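PDB 4CFI: flagellin from Burkholderia pseudomallei, which forms the helical filament of the bacterial flagellum used for swimming and is a target of host immune recognition. Local coordinates for residues Arg24-Asn32 with Ile224-Met234; Ala98-Val106 with Val213-Asn221. All blocks are in the same frame, centred on the assembly; numbering follows the deposited sequence. Where two conformers were deposited one is given.

How the contacts relate
Contact 1 and contact 2 lie about 13 Å apart, centre to centre, and both are partly buried. Contact 1 joins two long helices, 2-31 and 227-257, near one end of the helical bundle. Contact 2 joins two loops, 98-106 and 213-221, closer to the centre of the chain and nested in the sequence between the halves of contact 1. Small apolar side chains and a methionine dominate contact 1, with polar bonds at its edge. Backbone bonds and glycines carry contact 2. Helix 227-257 serves both, because Gln232 reaches Gln217 in a probable hydrogen bond and Tyr231 packs on Val213.

Contact 1 (Arg24-Asn32 with Ile224-Met234); sequences RQLAVQASN and ISTQTGAYQAM
Met234 lays its CE methyl across Val28, and the two side chains meet at about a right angle. Its CG sits beside the Ala27 methyl. The chain is extended beyond CG (chi2 168°, chi3 178°), which carries CE out to the other helix. Packing is tight there: Met234 CE lies 3.3 Å from Val28 CA. The helix segments 24-31 and 227-234 run nearly antiparallel, with axes 8.7 Å apart. Alanines line the approach, and Ala27 CB meets Ala233 CB at 4.1 Å. Ser31 is a knob in the hole formed by Gln227, Ala230, Tyr231 and Met234. Its CB comes 3.8 Å from Tyr231 CE1, oblique to the ring.

Gln227 was modelled in two conformers. In one, its chain bends at chi2 (77°) and swings the amide back toward Ser31. NE2 then donates to Ser31 O at 2.8 Å, nearly straight and in its own amide plane. In this conformer NE2 also lies close to Tyr231 OH, at a separation so short that the bond is doubtful.

Ile224 lies in the turn that leads into helix 227-257. Its CD1 reaches over the backbone of Leu26, 3.5 Å from Leu26 O, and also touches Ala30 CB. CG2 rests on Ala27. A water donates to both Ala30 O and Ile224 O and so bridges the two carbonyls. Thr226 is the N-cap, and its side chain accepts from Gly229 N at 3.1 Å.

The pair belongs to the helical D1 region of flagellin. Helix 37-60 flanks it through Val47, which touches both Leu26 and Ile224. Helix 197-213 packs on Thr228 and Tyr231, and in the conformer given, Arg24 forms a salt bridge with Asp238 further along helix 227-257.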
loop_
_atom_site.group_PDB
_atom_site.type_symbol
_atom_site.label_atom_id
_atom_site.label_comp_id
_atom_site.label_asym_id
_atom_site.label_seq_id
_atom_site.Cartn_x
_atom_site.Cartn_y
_atom_site.Cartn_z
ATOM N N ARG A 24 -2.782 -9.322 7.027
ATOM C CA ARG A 24 -3.851 -8.295 7.049
ATOM C C ARG A 24 -4.647 -8.348 8.349
ATOM O O ARG A 24 -4.877 -7.314 8.988
ATOM C CB ARG A 24 -4.828 -8.426 5.856
ATOM C CG ARG A 24 -6.140 -7.652 6.013
ATOM C CD ARG A 24 -7.083 -7.861 4.830
ATOM N NE ARG A 24 -6.573 -7.293 3.587
ATOM C CZ ARG A 24 -6.819 -7.776 2.367
ATOM N NH1 ARG A 24 -7.567 -8.857 2.200
ATOM N NH2 ARG A 24 -6.308 -7.170 1.312
ATOM N N GLN A 25 -5.107 -9.538 8.727
ATOM C CA GLN A 25 -5.908 -9.649 9.942
ATOM C C GLN A 25 -5.075 -9.265 11.170
ATOM O O GLN A 25 -5.588 -8.605 12.074
ATOM C CB GLN A 25 -6.503 -11.053 10.139
ATOM C CG GLN A 25 -7.088 -11.743 8.915
ATOM C CD GLN A 25 -7.988 -10.877 8.037
ATOM O OE1 GLN A 25 -8.740 -10.013 8.510
ATOM N NE2 GLN A 25 -7.941 -11.146 6.730
ATOM N N LEU A 26 -3.801 -9.648 11.212
ATOM C CA LEU A 26 -2.952 -9.271 12.346
ATOM C C LEU A 26 -2.761 -7.747 12.427
ATOM O O LEU A 26 -2.797 -7.164 13.510
ATOM C CB LEU A 26 -1.594 -9.974 12.250
ATOM C CG LEU A 26 -1.656 -11.501 12.419
ATOM C CD1 LEU A 26 -0.398 -12.133 11.830
ATOM C CD2 LEU A 26 -1.838 -11.924 13.875
ATOM N N ALA A 27 -2.537 -7.120 11.280
ATOM C CA ALA A 27 -2.412 -5.675 11.236
ATOM C C ALA A 27 -3.687 -4.966 11.711
ATOM O O ALA A 27 -3.608 -3.952 12.411
ATOM C CB ALA A 27 -2.051 -5.230 9.835
ATOM N N VAL A 28 -4.853 -5.475 11.302
ATOM C CA VAL A 28 -6.133 -4.947 11.784
ATOM C C VAL A 28 -6.194 -5.068 13.307
ATOM O O VAL A 28 -6.519 -4.105 14.002
ATOM C CB VAL A 28 -7.345 -5.640 11.113
ATOM C CG1 VAL A 28 -8.657 -5.258 11.793
ATOM C CG2 VAL A 28 -7.391 -5.276 9.641
ATOM N N GLN A 29 -5.855 -6.241 13.826
ATOM C CA GLN A 29 -5.850 -6.473 15.272
ATOM C C GLN A 29 -4.926 -5.494 16.002
ATOM O O GLN A 29 -5.251 -5.000 17.088
ATOM C CB GLN A 29 -5.430 -7.911 15.580
ATOM C CG GLN A 29 -5.743 -8.325 17.011
ATOM C CD GLN A 29 -5.367 -9.761 17.371
ATOM O OE1 GLN A 29 -5.363 -10.110 18.554
ATOM N NE2 GLN A 29 -5.049 -10.594 16.377
ATOM N N ALA A 30 -3.774 -5.208 15.405
ATOM C CA ALA A 30 -2.770 -4.367 16.031
ATOM C C ALA A 30 -3.126 -2.884 15.983
ATOM O O ALA A 30 -2.526 -2.084 16.679
ATOM C CB ALA A 30 -1.422 -4.581 15.372
ATOM N N SER A 31 -4.083 -2.513 15.144
ATOM C CA SER A 31 -4.364 -1.100 14.945
ATOM C C SER A 31 -5.672 -0.629 15.591
ATOM O O SER A 31 -6.013 0.547 15.500
ATOM C CB SER A 31 -4.350 -0.790 13.449
ATOM O OG SER A 31 -5.431 -1.422 12.807
ATOM N N ASN A 32 -6.375 -1.524 16.279
ATOM C CA ASN A 32 -7.734 -1.226 16.773
ATOM C C ASN A 32 -7.796 -0.326 18.016
ATOM O O ASN A 32 -8.748 0.441 18.185
ATOM C CB ASN A 32 -8.519 -2.528 17.014
ATOM C CG ASN A 32 -9.047 -3.161 15.721
ATOM O OD1 ASN A 32 -9.377 -4.349 15.702
ATOM N ND2 ASN A 32 -9.136 -2.377 14.645
ATOM N N ILE A 224 4.183 -4.377 12.676
ATOM C CA ILE A 224 2.862 -3.908 13.119
ATOM C C ILE A 224 2.832 -3.529 14.597
ATOM O O ILE A 224 1.769 -3.298 15.156
ATOM C CB ILE A 224 1.725 -4.919 12.777
ATOM C CG1 ILE A 224 1.864 -6.225 13.579
ATOM C CG2 ILE A 224 1.720 -5.174 11.273
ATOM C CD1 ILE A 224 0.671 -7.149 13.463
ATOM N N SER A 225 4.009 -3.434 15.212
ATOM C CA SER A 225 4.106 -3.160 16.632
ATOM C C SER A 225 3.905 -1.686 16.965
ATOM O O SER A 225 3.937 -1.335 18.141
ATOM C CB SER A 225 5.455 -3.657 17.194
ATOM O OG SER A 225 6.534 -2.855 16.784
ATOM N N THR A 226 3.756 -0.833 15.944
ATOM C CA THR A 226 3.359 0.555 16.132
ATOM C C THR A 226 2.164 0.812 15.233
ATOM O O THR A 226 1.958 0.109 14.230
ATOM C CB THR A 226 4.456 1.554 15.751
ATOM O OG1 THR A 226 4.701 1.481 14.337
ATOM C CG2 THR A 226 5.728 1.296 16.532
ATOM N N GLN A 227 1.371 1.825 15.575
ATOM C CA GLN A 227 0.151 2.128 14.819
ATOM C C GLN A 227 0.473 2.480 13.363
ATOM O O GLN A 227 -0.175 1.979 12.433
ATOM C CB GLN A 227 -0.626 3.279 15.466
ATOM C CG GLN A 227 -1.993 3.517 14.837
ATOM C CD GLN A 227 -3.013 2.487 15.282
ATOM O OE1 GLN A 227 -2.667 1.511 15.936
ATOM N NE2 GLN A 227 -4.276 2.709 14.946
ATOM N N THR A 228 1.486 3.320 13.165
ATOM C CA THR A 228 1.912 3.698 11.814
ATOM C C THR A 228 2.360 2.461 11.046
ATOM O O THR A 228 1.999 2.301 9.885
ATOM C CB THR A 228 3.037 4.746 11.848
ATOM O OG1 THR A 228 2.508 5.958 12.401
ATOM C CG2 THR A 228 3.619 5.017 10.462
ATOM N N GLY A 229 3.111 1.579 11.690
ATOM C CA GLY A 229 3.579 0.365 11.034
ATOM C C GLY A 229 2.458 -0.573 10.648
ATOM O O GLY A 229 2.506 -1.206 9.601
ATOM N N ALA A 230 1.435 -0.663 11.486
ATOM C CA ALA A 230 0.242 -1.446 11.181
ATOM C C ALA A 230 -0.513 -0.894 9.964
ATOM O O ALA A 230 -0.963 -1.654 9.089
ATOM C CB ALA A 230 -0.667 -1.537 12.400
ATOM N N TYR A 231 -0.672 0.430 9.916
ATOM C CA TYR A 231 -1.290 1.055 8.758
ATOM C C TYR A 231 -0.453 0.847 7.486
ATOM O O TYR A 231 -1.021 0.583 6.407
ATOM C CB TYR A 231 -1.527 2.545 8.995
ATOM C CG TYR A 231 -2.557 2.895 10.066
ATOM C CD1 TYR A 231 -3.596 2.030 10.410
ATOM C CD2 TYR A 231 -2.517 4.137 10.698
ATOM C CE1 TYR A 231 -4.532 2.385 11.372
ATOM C CE2 TYR A 231 -3.456 4.500 11.661
ATOM C CZ TYR A 231 -4.466 3.628 11.983
ATOM O OH TYR A 231 -5.387 3.986 12.954
ATOM N N GLN A 232 0.872 0.965 7.590
ATOM C CA GLN A 232 1.730 0.667 6.444
ATOM C C GLN A 232 1.535 -0.773 5.974
ATOM O O GLN A 232 1.502 -1.024 4.767
ATOM C CB GLN A 232 3.193 0.884 6.807
ATOM C CG GLN A 232 3.600 2.343 6.923
ATOM C CD GLN A 232 5.017 2.488 7.450
ATOM O OE1 GLN A 232 5.333 1.968 8.525
ATOM N NE2 GLN A 232 5.875 3.194 6.717
ATOM N N ALA A 233 1.393 -1.703 6.925
ATOM C CA ALA A 233 1.199 -3.117 6.577
ATOM C C ALA A 233 -0.110 -3.354 5.835
ATOM O O ALA A 233 -0.156 -4.165 4.912
ATOM C CB ALA A 233 1.277 -4.006 7.809
ATOM N N MET A 234 -1.170 -2.657 6.223
ATOM C CA MET A 234 -2.444 -2.815 5.533
ATOM C C MET A 234 -2.322 -2.432 4.048
ATOM O O MET A 234 -2.806 -3.158 3.179
ATOM C CB MET A 234 -3.515 -1.979 6.204
ATOM C CG MET A 234 -3.913 -2.533 7.558
ATOM S SD MET A 234 -4.907 -1.387 8.515
ATOM C CE MET A 234 -5.224 -2.361 9.967
HETATM O O HOH W 1 -5.147 -5.035 4.244
HETATM O O HOH W 2 0.200 -1.276 16.551
#

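Contact 2 (Ala98-Val106 with Val213-Asn221); sequences AAKIGGGMV and VNKPQTVSN
Segments 98-106 and 213-221 run antiparallel as two loops joined by a single beta bridge, in which Gly102 and Thr218 form a non-hydrogen-bonded pair. Their place is consistent with the two chain connections between the D1 and D2 domains of flagellins. Val219 N donates to Ile101 O at 3.0 Å, almost straight (171°). The bond from Gly103 N to Gln217 O is weak, and Ser236 OG also bonds to both atoms. Ser220 N reaches Ala98 O from above the carbonyl plane.

Gly102, Gly103 and Gly104 all have positive phi, and the backbones close in on each other: Gly103 CA makes a CH...O contact of 3.5 Å with Pro216 O. Thr218 puts CB 3.4 Å from Ile101 O, while its OG1 and Ser220 OG share a hydrogen bond. Val219 CG2 meets Ile101 CG1 at 3.9 Å, and Val219 CG1 faces the Ala98 methyl; Ile51 of helix 37-60 touches both Val219 and Ala98. Pro216 CD lies 3.5 Å from Gly104 O. At the far end one water accepts from Val106 N and donates to Asn214 O and Asn214 OD1, while Asn214 ND2 bonds to Gly146 O.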
loop_
_atom_site.group_PDB
_atom_site.type_symbol
_atom_site.label_atom_id
_atom_site.label_comp_id
_atom_site.label_asym_id
_atom_site.label_seq_id
_atom_site.Cartn_x
_atom_site.Cartn_y
_atom_site.Cartn_z
ATOM N N ALA A 98 9.452 -12.017 -0.131
ATOM C CA ALA A 98 8.928 -10.918 0.674
ATOM C C ALA A 98 9.560 -9.557 0.357
ATOM O O ALA A 98 8.909 -8.519 0.495
ATOM C CB ALA A 98 9.084 -11.236 2.146
ATOM N N ALA A 99 10.817 -9.552 -0.078
ATOM C CA ALA A 99 11.516 -8.311 -0.407
ATOM C C ALA A 99 11.039 -7.669 -1.703
ATOM O O ALA A 99 11.378 -6.513 -1.968
ATOM C CB ALA A 99 13.013 -8.570 -0.474
ATOM N N LYS A 100 10.277 -8.425 -2.503
ATOM C CA LYS A 100 9.918 -8.026 -3.856
ATOM C C LYS A 100 8.413 -7.853 -4.064
ATOM O O LYS A 100 7.985 -7.564 -5.176
ATOM C CB LYS A 100 10.476 -9.045 -4.867
ATOM C CG LYS A 100 11.996 -9.156 -4.870
ATOM C CD LYS A 100 12.669 -7.883 -5.357
ATOM C CE LYS A 100 13.848 -8.185 -6.271
ATOM N NZ LYS A 100 14.150 -7.017 -7.142
ATOM N N ILE A 101 7.614 -8.004 -3.002
ATOM C CA ILE A 101 6.168 -7.784 -3.077
ATOM C C ILE A 101 5.732 -6.848 -1.961
ATOM O O ILE A 101 6.452 -6.671 -0.979
ATOM C CB ILE A 101 5.350 -9.109 -3.045
ATOM C CG1 ILE A 101 5.566 -9.901 -1.738
ATOM C CG2 ILE A 101 5.709 -9.957 -4.259
ATOM C CD1 ILE A 101 4.684 -11.136 -1.587
ATOM N N GLY A 102 4.557 -6.247 -2.124
ATOM C CA GLY A 102 4.153 -5.159 -1.266
ATOM C C GLY A 102 4.932 -3.909 -1.606
ATOM O O GLY A 102 5.480 -3.756 -2.696
ATOM N N GLY A 103 4.970 -2.965 -0.677
ATOM C CA GLY A 103 5.537 -1.660 -0.978
ATOM C C GLY A 103 4.727 -0.970 -2.065
ATOM O O GLY A 103 3.526 -1.206 -2.231
ATOM N N GLY A 104 5.392 -0.096 -2.793
ATOM C CA GLY A 104 4.737 0.670 -3.844
ATOM C C GLY A 104 3.878 1.803 -3.331
ATOM O O GLY A 104 4.040 2.255 -2.196
ATOM N N MET A 105 2.982 2.285 -4.205
ATOM C CA MET A 105 2.130 3.426 -3.907
ATOM C C MET A 105 0.791 2.964 -3.359
ATOM O O MET A 105 0.304 1.898 -3.712
ATOM C CB MET A 105 1.912 4.267 -5.184
ATOM C CG MET A 105 3.197 4.839 -5.774
ATOM S SD MET A 105 2.963 5.675 -7.353
ATOM C CE MET A 105 2.342 4.357 -8.404
ATOM N N VAL A 106 0.172 3.793 -2.530
ATOM C CA VAL A 106 -1.154 3.484 -2.016
ATOM C C VAL A 106 -2.185 3.569 -3.151
ATOM O O VAL A 106 -2.169 4.513 -3.932
ATOM C CB VAL A 106 -1.547 4.462 -0.899
ATOM C CG1 VAL A 106 -2.903 4.072 -0.324
ATOM C CG2 VAL A 106 -0.518 4.498 0.230
ATOM N N VAL A 213 2.704 6.170 5.849
ATOM C CA VAL A 213 1.686 5.297 5.241
ATOM C C VAL A 213 1.726 5.416 3.709
ATOM O O VAL A 213 1.464 4.442 2.993
ATOM C CB VAL A 213 0.277 5.569 5.826
ATOM C CG1 VAL A 213 -0.787 4.723 5.153
ATOM C CG2 VAL A 213 0.273 5.268 7.319
ATOM N N ASN A 214 2.068 6.605 3.208
ATOM C CA ASN A 214 2.214 6.837 1.787
ATOM C C ASN A 214 3.375 6.057 1.158
ATOM O O ASN A 214 3.391 5.873 -0.050
ATOM C CB ASN A 214 2.439 8.334 1.552
ATOM C CG ASN A 214 2.139 8.760 0.123
ATOM O OD1 ASN A 214 1.140 8.363 -0.432
ATOM N ND2 ASN A 214 2.985 9.599 -0.459
ATOM N N LYS A 215 4.329 5.611 1.973
ATOM C CA LYS A 215 5.523 4.933 1.490
ATOM C C LYS A 215 5.726 3.649 2.301
ATOM O O LYS A 215 6.695 3.519 3.066
ATOM C CB LYS A 215 6.735 5.857 1.609
ATOM C CG LYS A 215 7.755 5.691 0.490
ATOM C CD LYS A 215 8.420 4.331 0.464
ATOM C CE LYS A 215 8.855 4.044 -0.960
ATOM N NZ LYS A 215 9.120 2.627 -1.329
ATOM N N PRO A 216 4.800 2.694 2.151
ATOM C CA PRO A 216 4.876 1.451 2.908
ATOM C C PRO A 216 6.111 0.620 2.539
ATOM O O PRO A 216 6.632 0.676 1.413
ATOM C CB PRO A 216 3.605 0.715 2.492
ATOM C CG PRO A 216 3.312 1.244 1.129
ATOM C CD PRO A 216 3.653 2.697 1.227
ATOM N N GLN A 217 6.578 -0.151 3.504
ATOM C CA GLN A 217 7.655 -1.112 3.254
ATOM C C GLN A 217 7.168 -2.284 2.406
ATOM O O GLN A 217 5.975 -2.557 2.349
ATOM C CB GLN A 217 8.204 -1.664 4.574
ATOM C CG GLN A 217 8.606 -0.604 5.590
ATOM C CD GLN A 217 7.481 -0.217 6.541
ATOM O OE1 GLN A 217 6.306 -0.534 6.319
ATOM N NE2 GLN A 217 7.832 0.510 7.594
ATOM N N THR A 218 8.102 -2.999 1.785
ATOM C CA THR A 218 7.789 -4.314 1.215
ATOM C C THR A 218 7.413 -5.280 2.342
ATOM O O THR A 218 7.655 -5.022 3.532
ATOM C CB THR A 218 8.972 -4.893 0.402
ATOM O OG1 THR A 218 10.125 -5.014 1.235
ATOM C CG2 THR A 218 9.284 -3.977 -0.819
ATOM N N VAL A 219 6.818 -6.410 1.975
ATOM C CA VAL A 219 6.358 -7.390 2.977
ATOM C C VAL A 219 7.508 -7.763 3.926
ATOM O O VAL A 219 7.305 -7.892 5.127
ATOM C CB VAL A 219 5.729 -8.608 2.290
ATOM C CG1 VAL A 219 5.471 -9.714 3.305
ATOM C CG2 VAL A 219 4.436 -8.194 1.588
ATOM N N SER A 220 8.723 -7.882 3.392
ATOM C CA SER A 220 9.902 -8.235 4.185
ATOM C C SER A 220 10.116 -7.374 5.416
ATOM O O SER A 220 10.541 -7.881 6.452
ATOM C CB SER A 220 11.159 -8.173 3.310
ATOM O OG SER A 220 11.366 -6.872 2.778
ATOM N N ASN A 221 9.826 -6.075 5.307
ATOM C CA ASN A 221 10.145 -5.121 6.362
ATOM C C ASN A 221 8.920 -4.565 7.087
ATOM O O ASN A 221 9.027 -3.532 7.757
ATOM C CB ASN A 221 11.036 -3.986 5.818
ATOM C CG ASN A 221 12.486 -4.420 5.606
ATOM O OD1 ASN A 221 13.102 -4.084 4.600
ATOM N ND2 ASN A 221 13.046 -5.146 6.566
HETATM O O HOH W 3 1.663 6.219 -2.155
#